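Local atomic coordinates of aminoglycoside N(3)-acetyltransferase, AAC(3)-IVa (Escherichia coli, PDB entry 6MN3), a protein that probably confers resistance to 2-deoxystreptamine antibiotics such as gentamicin and apramycin by transferring an acetyl group from acetyl-CoA to their 3-amino group. Residues N152-Y166 with I226-L239. Numbering follows the deposited sequence.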
ATOM      1  N   ASN A 152      -0.885   5.444  -0.704  1.00 40.52           N
ATOM      2  CA  ASN A 152      -0.608   5.051   0.672  1.00 37.64           C
ATOM      3  C   ASN A 152      -1.841   4.412   1.299  1.00 39.81           C
ATOM      4  O   ASN A 152      -2.638   5.095   1.951  1.00 36.72           O
ATOM      5  CB  ASN A 152      -0.150   6.259   1.494  1.00 31.74           C
ATOM      6  CG  ASN A 152       0.440   5.866   2.835  1.00 33.36           C
ATOM      7  OD1 ASN A 152       0.347   4.713   3.256  1.00 31.40           O
ATOM      8  ND2 ASN A 152       1.055   6.829   3.515  1.00 34.79           N
ATOM      9  N   THR A 153      -1.990   3.098   1.113  1.00 40.98           N
ATOM     10  CA  THR A 153      -3.184   2.395   1.572  1.00 38.43           C
ATOM     11  C   THR A 153      -3.395   2.552   3.074  1.00 43.40           C
ATOM     12  O   THR A 153      -4.541   2.562   3.542  1.00 45.44           O
ATOM     13  CB  THR A 153      -3.084   0.917   1.186  1.00 39.37           C
ATOM     14  OG1 THR A 153      -3.097   0.797  -0.242  1.00 50.58           O
ATOM     15  CG2 THR A 153      -4.239   0.118   1.756  1.00 41.91           C
ATOM     16  N   THR A 154      -2.309   2.699   3.841  1.00 37.93           N
ATOM     17  CA  THR A 154      -2.431   2.851   5.289  1.00 43.54           C
ATOM     18  C   THR A 154      -3.301   4.049   5.660  1.00 42.49           C
ATOM     19  O   THR A 154      -3.945   4.045   6.717  1.00 41.85           O
ATOM     20  CB  THR A 154      -1.038   2.968   5.916  1.00 45.45           C
ATOM     21  OG1 THR A 154      -0.287   1.779   5.632  1.00 33.67           O
ATOM     22  CG2 THR A 154      -1.125   3.146   7.428  1.00 34.12           C
ATOM     23  N   LEU A 155      -3.358   5.066   4.797  1.00 39.08           N
ATOM     24  CA  LEU A 155      -4.235   6.203   5.057  1.00 37.36           C
ATOM     25  C   LEU A 155      -5.702   5.791   5.066  1.00 40.21           C
ATOM     26  O   LEU A 155      -6.496   6.345   5.834  1.00 41.37           O
ATOM     27  CB  LEU A 155      -3.992   7.300   4.023  1.00 36.91           C
ATOM     28  CG  LEU A 155      -2.716   8.113   4.246  1.00 37.80           C
ATOM     29  CD1 LEU A 155      -2.518   9.137   3.140  1.00 36.29           C
ATOM     30  CD2 LEU A 155      -2.748   8.790   5.610  1.00 35.87           C
ATOM     31  N   HIS A 156      -6.081   4.822   4.227  1.00 43.39           N
ATOM     32  CA  HIS A 156      -7.449   4.312   4.263  1.00 44.60           C
ATOM     33  C   HIS A 156      -7.751   3.650   5.601  1.00 45.53           C
ATOM     34  O   HIS A 156      -8.876   3.738   6.108  1.00 48.20           O
ATOM     35  CB  HIS A 156      -7.673   3.325   3.118  1.00 46.75           C
ATOM     36  CG  HIS A 156      -7.966   3.979   1.805  1.00 52.88           C
ATOM     37  ND1 HIS A 156      -9.097   4.734   1.585  1.00 57.51           N
ATOM     38  CD2 HIS A 156      -7.277   3.985   0.639  1.00 53.76           C
ATOM     39  CE1 HIS A 156      -9.092   5.180   0.342  1.00 59.57           C
ATOM     40  NE2 HIS A 156      -7.998   4.739  -0.254  1.00 56.49           N
ATOM     41  N   LEU A 157      -6.759   2.974   6.184  1.00 46.29           N
ATOM     42  CA  LEU A 157      -6.929   2.415   7.519  1.00 48.00           C
ATOM     43  C   LEU A 157      -7.159   3.518   8.544  1.00 49.62           C
ATOM     44  O   LEU A 157      -7.950   3.354   9.480  1.00 46.01           O
ATOM     45  CB  LEU A 157      -5.704   1.577   7.890  1.00 42.74           C
ATOM     46  CG  LEU A 157      -5.456   1.259   9.367  1.00 44.21           C
ATOM     47  CD1 LEU A 157      -6.553   0.362   9.929  1.00 47.63           C
ATOM     48  CD2 LEU A 157      -4.089   0.617   9.551  1.00 44.70           C
ATOM     49  N   ALA A 158      -6.484   4.659   8.372  1.00 45.22           N
ATOM     50  CA  ALA A 158      -6.647   5.767   9.305  1.00 41.98           C
ATOM     51  C   ALA A 158      -8.058   6.335   9.249  1.00 46.46           C
ATOM     52  O   ALA A 158      -8.623   6.709  10.282  1.00 49.84           O
ATOM     53  CB  ALA A 158      -5.615   6.854   9.012  1.00 39.52           C
ATOM     54  N   GLU A 159      -8.643   6.408   8.049  1.00 45.99           N
ATOM     55  CA  GLU A 159     -10.027   6.854   7.932  1.00 48.31           C
ATOM     56  C   GLU A 159     -10.963   5.944   8.715  1.00 52.37           C
ATOM     57  O   GLU A 159     -11.876   6.418   9.401  1.00 56.23           O
ATOM     58  CB  GLU A 159     -10.450   6.894   6.464  1.00 52.50           C
ATOM     59  CG  GLU A 159      -9.689   7.879   5.601  1.00 55.89           C
ATOM     60  CD  GLU A 159     -10.064   7.758   4.137  1.00 65.58           C
ATOM     61  OE1 GLU A 159      -9.976   6.637   3.592  1.00 65.98           O
ATOM     62  OE2 GLU A 159     -10.456   8.779   3.535  1.00 69.86           O
ATOM     63  N   LEU A 160     -10.747   4.632   8.624  1.00 55.09           N
ATOM     64  CA  LEU A 160     -11.633   3.691   9.300  1.00 56.86           C
ATOM     65  C   LEU A 160     -11.453   3.746  10.810  1.00 59.26           C
ATOM     66  O   LEU A 160     -12.429   3.631  11.560  1.00 66.93           O
ATOM     67  CB  LEU A 160     -11.389   2.279   8.772  1.00 54.69           C
ATOM     68  CG  LEU A 160     -11.973   2.047   7.378  1.00 55.75           C
ATOM     69  CD1 LEU A 160     -11.548   0.699   6.828  1.00 55.84           C
ATOM     70  CD2 LEU A 160     -13.489   2.163   7.419  1.00 59.47           C
ATOM     71  N   MET A 161     -10.216   3.925  11.278  1.00 56.43           N
ATOM     72  CA  MET A 161      -9.995   4.068  12.712  1.00 55.88           C
ATOM     73  C   MET A 161     -10.573   5.375  13.237  1.00 54.44           C
ATOM     74  O   MET A 161     -10.982   5.449  14.401  1.00 54.25           O
ATOM     75  CB  MET A 161      -8.504   3.971  13.027  1.00 52.73           C
ATOM     76  CG  MET A 161      -7.947   2.565  12.899  1.00 55.62           C
ATOM     77  SD  MET A 161      -6.152   2.506  13.022  1.00 58.99           S
ATOM     78  CE  MET A 161      -5.911   3.032  14.719  1.00 59.33           C
ATOM     79  N   ALA A 162     -10.626   6.408  12.398  1.00 53.22           N
ATOM     80  CA  ALA A 162     -11.275   7.659  12.764  1.00 54.89           C
ATOM     81  C   ALA A 162     -12.792   7.582  12.673  1.00 64.89           C
ATOM     82  O   ALA A 162     -13.461   8.579  12.968  1.00 64.90           O
ATOM     83  CB  ALA A 162     -10.763   8.797  11.878  1.00 50.80           C
ATOM     84  N   LYS A 163     -13.343   6.431  12.286  1.00 71.33           N
ATOM     85  CA  LYS A 163     -14.779   6.258  12.074  1.00 78.43           C
ATOM     86  C   LYS A 163     -15.309   7.347  11.141  1.00 73.99           C
ATOM     87  O   LYS A 163     -16.209   8.119  11.472  1.00 73.36           O
ATOM     88  CB  LYS A 163     -15.533   6.237  13.406  1.00 82.41           C
ATOM     89  CG  LYS A 163     -14.970   5.241  14.410  1.00 83.08           C
ATOM     90  CD  LYS A 163     -15.106   5.754  15.833  1.00 90.70           C
ATOM     91  CE  LYS A 163     -13.755   5.832  16.525  1.00 91.03           C
ATOM     92  NZ  LYS A 163     -13.845   6.550  17.828  1.00 92.41           N
ATOM     93  N   VAL A 164     -14.709   7.392   9.955  1.00 71.18           N
ATOM     94  CA  VAL A 164     -14.949   8.489   9.013  1.00 68.94           C
ATOM     95  C   VAL A 164     -16.403   8.453   8.560  1.00 79.28           C
ATOM     96  O   VAL A 164     -16.988   7.356   8.440  1.00 81.43           O
ATOM     97  CB  VAL A 164     -13.975   8.387   7.823  1.00 62.35           C
ATOM     98  CG1 VAL A 164     -14.499   7.454   6.731  1.00 64.20           C
ATOM     99  CG2 VAL A 164     -13.630   9.768   7.281  1.00 61.85           C
ATOM    100  N   PRO A 165     -17.056   9.600   8.345  1.00 84.97           N
ATOM    101  CA  PRO A 165     -18.508   9.570   8.093  1.00 90.91           C
ATOM    102  C   PRO A 165     -18.895   9.054   6.718  1.00 93.26           C
ATOM    103  O   PRO A 165     -19.969   8.455   6.584  1.00 99.71           O
ATOM    104  CB  PRO A 165     -18.931  11.036   8.277  1.00 90.45           C
ATOM    105  CG  PRO A 165     -17.809  11.682   9.026  1.00 87.71           C
ATOM    106  CD  PRO A 165     -16.573  10.972   8.575  1.00 85.85           C
ATOM    107  N   TYR A 166     -18.075   9.268   5.693  1.00 88.00           N
ATOM    108  CA  TYR A 166     -18.481   8.904   4.344  1.00 85.30           C
ATOM    109  C   TYR A 166     -18.292   7.412   4.093  1.00 83.36           C
ATOM    110  O   TYR A 166     -17.404   6.767   4.660  1.00 81.59           O
ATOM    111  CB  TYR A 166     -17.707   9.712   3.301  1.00 80.56           C
ATOM    112  CG  TYR A 166     -16.225   9.854   3.558  1.00 71.11           C
ATOM    113  CD1 TYR A 166     -15.345   8.822   3.261  1.00 67.30           C
ATOM    114  CD2 TYR A 166     -15.702  11.031   4.074  1.00 68.57           C
ATOM    115  CE1 TYR A 166     -13.988   8.953   3.485  1.00 67.81           C
ATOM    116  CE2 TYR A 166     -14.348  11.174   4.297  1.00 67.34           C
ATOM    117  CZ  TYR A 166     -13.493  10.131   4.002  1.00 63.76           C
ATOM    118  OH  TYR A 166     -12.143  10.266   4.229  1.00 53.46           O
ATOM    119  N   ILE A 226       2.131   7.266  10.121  1.00 32.06           N
ATOM    120  CA  ILE A 226       1.098   7.561   9.130  1.00 34.28           C
ATOM    121  C   ILE A 226      -0.274   7.595   9.792  1.00 39.05           C
ATOM    122  O   ILE A 226      -1.079   8.502   9.551  1.00 44.14           O
ATOM    123  CB  ILE A 226       1.140   6.529   7.989  1.00 29.16           C
ATOM    124  CG1 ILE A 226       2.455   6.627   7.223  1.00 31.91           C
ATOM    125  CG2 ILE A 226      -0.041   6.720   7.050  1.00 31.70           C
ATOM    126  CD1 ILE A 226       2.658   5.508   6.238  1.00 25.13           C
ATOM    127  N   VAL A 227      -0.558   6.605  10.638  1.00 34.52           N
ATOM    128  CA  VAL A 227      -1.871   6.514  11.266  1.00 38.43           C
ATOM    129  C   VAL A 227      -2.048   7.619  12.302  1.00 38.90           C
ATOM    130  O   VAL A 227      -3.076   8.304  12.330  1.00 40.72           O
ATOM    131  CB  VAL A 227      -2.069   5.118  11.884  1.00 40.46           C
ATOM    132  CG1 VAL A 227      -3.254   5.114  12.838  1.00 42.97           C
ATOM    133  CG2 VAL A 227      -2.263   4.086  10.786  1.00 40.76           C
ATOM    134  N   ALA A 228      -1.044   7.815  13.160  1.00 39.08           N
ATOM    135  CA  ALA A 228      -1.160   8.812  14.221  1.00 42.04           C
ATOM    136  C   ALA A 228      -1.315  10.216  13.652  1.00 45.00           C
ATOM    137  O   ALA A 228      -2.137  11.002  14.136  1.00 47.16           O
ATOM    138  CB  ALA A 228       0.053   8.740  15.147  1.00 38.55           C
ATOM    139  N   THR A 229      -0.530  10.549  12.627  1.00 41.56           N
ATOM    140  CA  THR A 229      -0.630  11.869  12.016  1.00 37.79           C
ATOM    141  C   THR A 229      -1.998  12.075  11.381  1.00 40.77           C
ATOM    142  O   THR A 229      -2.630  13.122  11.563  1.00 44.36           O
ATOM    143  CB  THR A 229       0.479  12.050  10.980  1.00 40.18           C
ATOM    144  OG1 THR A 229       1.753  11.860  11.607  1.00 37.72           O
ATOM    145  CG2 THR A 229       0.422  13.440  10.360  1.00 33.03           C
ATOM    146  N   ALA A 230      -2.478  11.075  10.636  1.00 33.76           N
ATOM    147  CA  ALA A 230      -3.752  11.215   9.940  1.00 35.27           C
ATOM    148  C   ALA A 230      -4.918  11.269  10.917  1.00 40.37           C
ATOM    149  O   ALA A 230      -5.884  12.007  10.693  1.00 47.27           O
ATOM    150  CB  ALA A 230      -3.938  10.068   8.947  1.00 34.50           C
ATOM    151  N   LEU A 231      -4.846  10.498  12.007  1.00 36.20           N
ATOM    152  CA  LEU A 231      -5.917  10.521  13.000  1.00 45.20           C
ATOM    153  C   LEU A 231      -6.065  11.897  13.637  1.00 43.99           C
ATOM    154  O   LEU A 231      -7.177  12.292  14.005  1.00 51.87           O
ATOM    155  CB  LEU A 231      -5.665   9.462  14.074  1.00 46.35           C
ATOM    156  CG  LEU A 231      -5.988   8.016  13.690  1.00 49.59           C
ATOM    157  CD1 LEU A 231      -5.782   7.082  14.876  1.00 51.24           C
ATOM    158  CD2 LEU A 231      -7.405   7.905  13.154  1.00 45.86           C
ATOM    159  N   GLY A 232      -4.966  12.640  13.776  1.00 40.95           N
ATOM    160  CA  GLY A 232      -5.064  13.993  14.296  1.00 43.34           C
ATOM    161  C   GLY A 232      -5.749  14.937  13.328  1.00 49.11           C
ATOM    162  O   GLY A 232      -6.567  15.770  13.732  1.00 51.51           O
ATOM    163  N   GLN A 233      -5.429  14.822  12.037  1.00 50.67           N
ATOM    164  CA  GLN A 233      -6.077  15.665  11.039  1.00 50.52           C
ATOM    165  C   GLN A 233      -7.529  15.259  10.831  1.00 51.93           C
ATOM    166  O   GLN A 233      -8.395  16.116  10.617  1.00 57.51           O
ATOM    167  CB  GLN A 233      -5.308  15.602   9.720  1.00 45.53           C
ATOM    168  CG  GLN A 233      -3.891  16.147   9.802  1.00 42.29           C
ATOM    169  CD  GLN A 233      -3.844  17.664   9.831  1.00 42.98           C
ATOM    170  OE1 GLN A 233      -4.842  18.337   9.561  1.00 45.30           O
ATOM    171  NE2 GLN A 233      -2.679  18.211  10.151  1.00 42.36           N
ATOM    172  N   LEU A 234      -7.816  13.955  10.885  1.00 46.18           N
ATOM    173  CA  LEU A 234      -9.200  13.504  10.786  1.00 47.09           C
ATOM    174  C   LEU A 234     -10.001  13.894  12.021  1.00 48.62           C
ATOM    175  O   LEU A 234     -11.208  14.145  11.922  1.00 52.60           O
ATOM    176  CB  LEU A 234      -9.253  11.990  10.574  1.00 45.18           C
ATOM    177  CG  LEU A 234      -8.836  11.478   9.193  1.00 47.42           C
ATOM    178  CD1 LEU A 234      -8.378  10.026   9.269  1.00 43.66           C
ATOM    179  CD2 LEU A 234      -9.969  11.636   8.188  1.00 49.39           C
ATOM    180  N   GLY A 235      -9.351  13.953  13.187  1.00 46.89           N
ATOM    181  CA  GLY A 235     -10.041  14.387  14.389  1.00 49.06           C
ATOM    182  C   GLY A 235     -10.453  15.844  14.342  1.00 56.08           C
ATOM    183  O   GLY A 235     -11.429  16.237  14.987  1.00 61.03           O
ATOM    184  N   ARG A 236      -9.718  16.662  13.588  1.00 58.19           N
ATOM    185  CA  ARG A 236     -10.079  18.061  13.390  1.00 62.14           C
ATOM    186  C   ARG A 236     -11.074  18.237  12.252  1.00 63.96           C
ATOM    187  O   ARG A 236     -12.020  19.025  12.371  1.00 68.84           O
ATOM    188  CB  ARG A 236      -8.826  18.896  13.116  1.00 56.54           C
ATOM    189  CG  ARG A 236      -9.102  20.380  12.974  1.00 60.91           C
ATOM    190  CD  ARG A 236      -7.834  21.149  12.628  1.00 62.85           C
ATOM    191  NE  ARG A 236      -8.080  22.244  11.692  1.00 67.68           N
ATOM    192  CZ  ARG A 236      -8.579  23.428  12.040  1.00 74.03           C
ATOM    193  NH1 ARG A 236      -8.900  23.671  13.303  1.00 73.50           N
ATOM    194  NH2 ARG A 236      -8.764  24.370  11.123  1.00 78.52           N
ATOM    195  N   ASP A 237     -10.875  17.519  11.149  1.00 58.06           N
ATOM    196  CA  ASP A 237     -11.783  17.560  10.004  1.00 56.38           C
ATOM    197  C   ASP A 237     -11.993  16.132   9.520  1.00 55.96           C
ATOM    198  O   ASP A 237     -11.108  15.553   8.867  1.00 51.05           O
ATOM    199  CB  ASP A 237     -11.236  18.445   8.885  1.00 60.20           C
ATOM    200  CG  ASP A 237     -12.296  18.818   7.858  1.00 70.36           C
ATOM    201  OD1 ASP A 237     -13.189  17.990   7.579  1.00 73.70           O
ATOM    202  OD2 ASP A 237     -12.232  19.944   7.323  1.00 75.27           O
ATOM    203  N   PRO A 238     -13.144  15.528   9.823  1.00 59.85           N
ATOM    204  CA  PRO A 238     -13.424  14.182   9.295  1.00 63.06           C
ATOM    205  C   PRO A 238     -13.464  14.124   7.779  1.00 66.88           C
ATOM    206  O   PRO A 238     -13.293  13.039   7.210  1.00 68.40           O
ATOM    207  CB  PRO A 238     -14.791  13.841   9.907  1.00 64.30           C
ATOM    208  CG  PRO A 238     -14.918  14.742  11.096  1.00 62.29           C
ATOM    209  CD  PRO A 238     -14.209  16.006  10.718  1.00 62.52           C
ATOM    210  N   LEU A 239     -13.682  15.254   7.105  1.00 68.07           N
ATOM    211  CA  LEU A 239     -13.707  15.319   5.650  1.00 69.40           C
ATOM    212  C   LEU A 239     -12.473  16.024   5.092  1.00 66.66           C
ATOM    213  O   LEU A 239     -12.555  16.717   4.074  1.00 71.62           O
ATOM    214  CB  LEU A 239     -14.982  16.011   5.170  1.00 60.70           C
ATOM    215  CG  LEU A 239     -16.269  15.602   5.888  1.00 62.40           C
ATOM    216  CD1 LEU A 239     -17.458  16.388   5.357  1.00 66.50           C
ATOM    217  CD2 LEU A 239     -16.510  14.104   5.756  1.00 60.94           C
TER
HETATM  218  O   HOH W   1     -11.491  12.939   5.418  1.00 68.70           O
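Ala158 meets Ala230 at the centre of an apolar helix-helix contact on one flank of the antibiotic N-acetyltransferase fold, their CB atoms 3.6 Å apart. Helix 154-161 and the 226-236 part of helix 223-236 run in broadly the same direction, their axes 8.8 Å apart at closest approach and crossing at -47°. Where the contact begins, Ile226 puts CG2, anti to its own N, against Leu155 CD2 (3.7 Å) and Thr154 CG2. Val227 is forked: CG2 reaches Thr154 and Leu157, CG1 the sulfur and CE of Met161, whose chain bends at chi3 (65°). Leu231 CD2 and Leu234 CD1 press on Ala162 CB, each at 3.7 Å. Beyond the Schellman turn at Lys163, Pro165 CD packs on Pro238 CB (3.6 Å), and Leu239 CD2 touches the Tyr166 ring at its edge. No direct hydrogen bond joins the segments. Glu159 OE1 takes a weak bond from His156 ND1, and its carboxylate also accepts from Asn188 and His190, consistent with a Cys192-His156-Glu159 triad. The Tyr166 side chain is about 10 Å from the zinc ion bound by Cys191, His243, Cys249 and Cys252. Helix 131-137 touches Thr154 and Val227, helix 197-204 Leu155, and Val142 of strand 141-145 Asn152, Thr154 and Ile226.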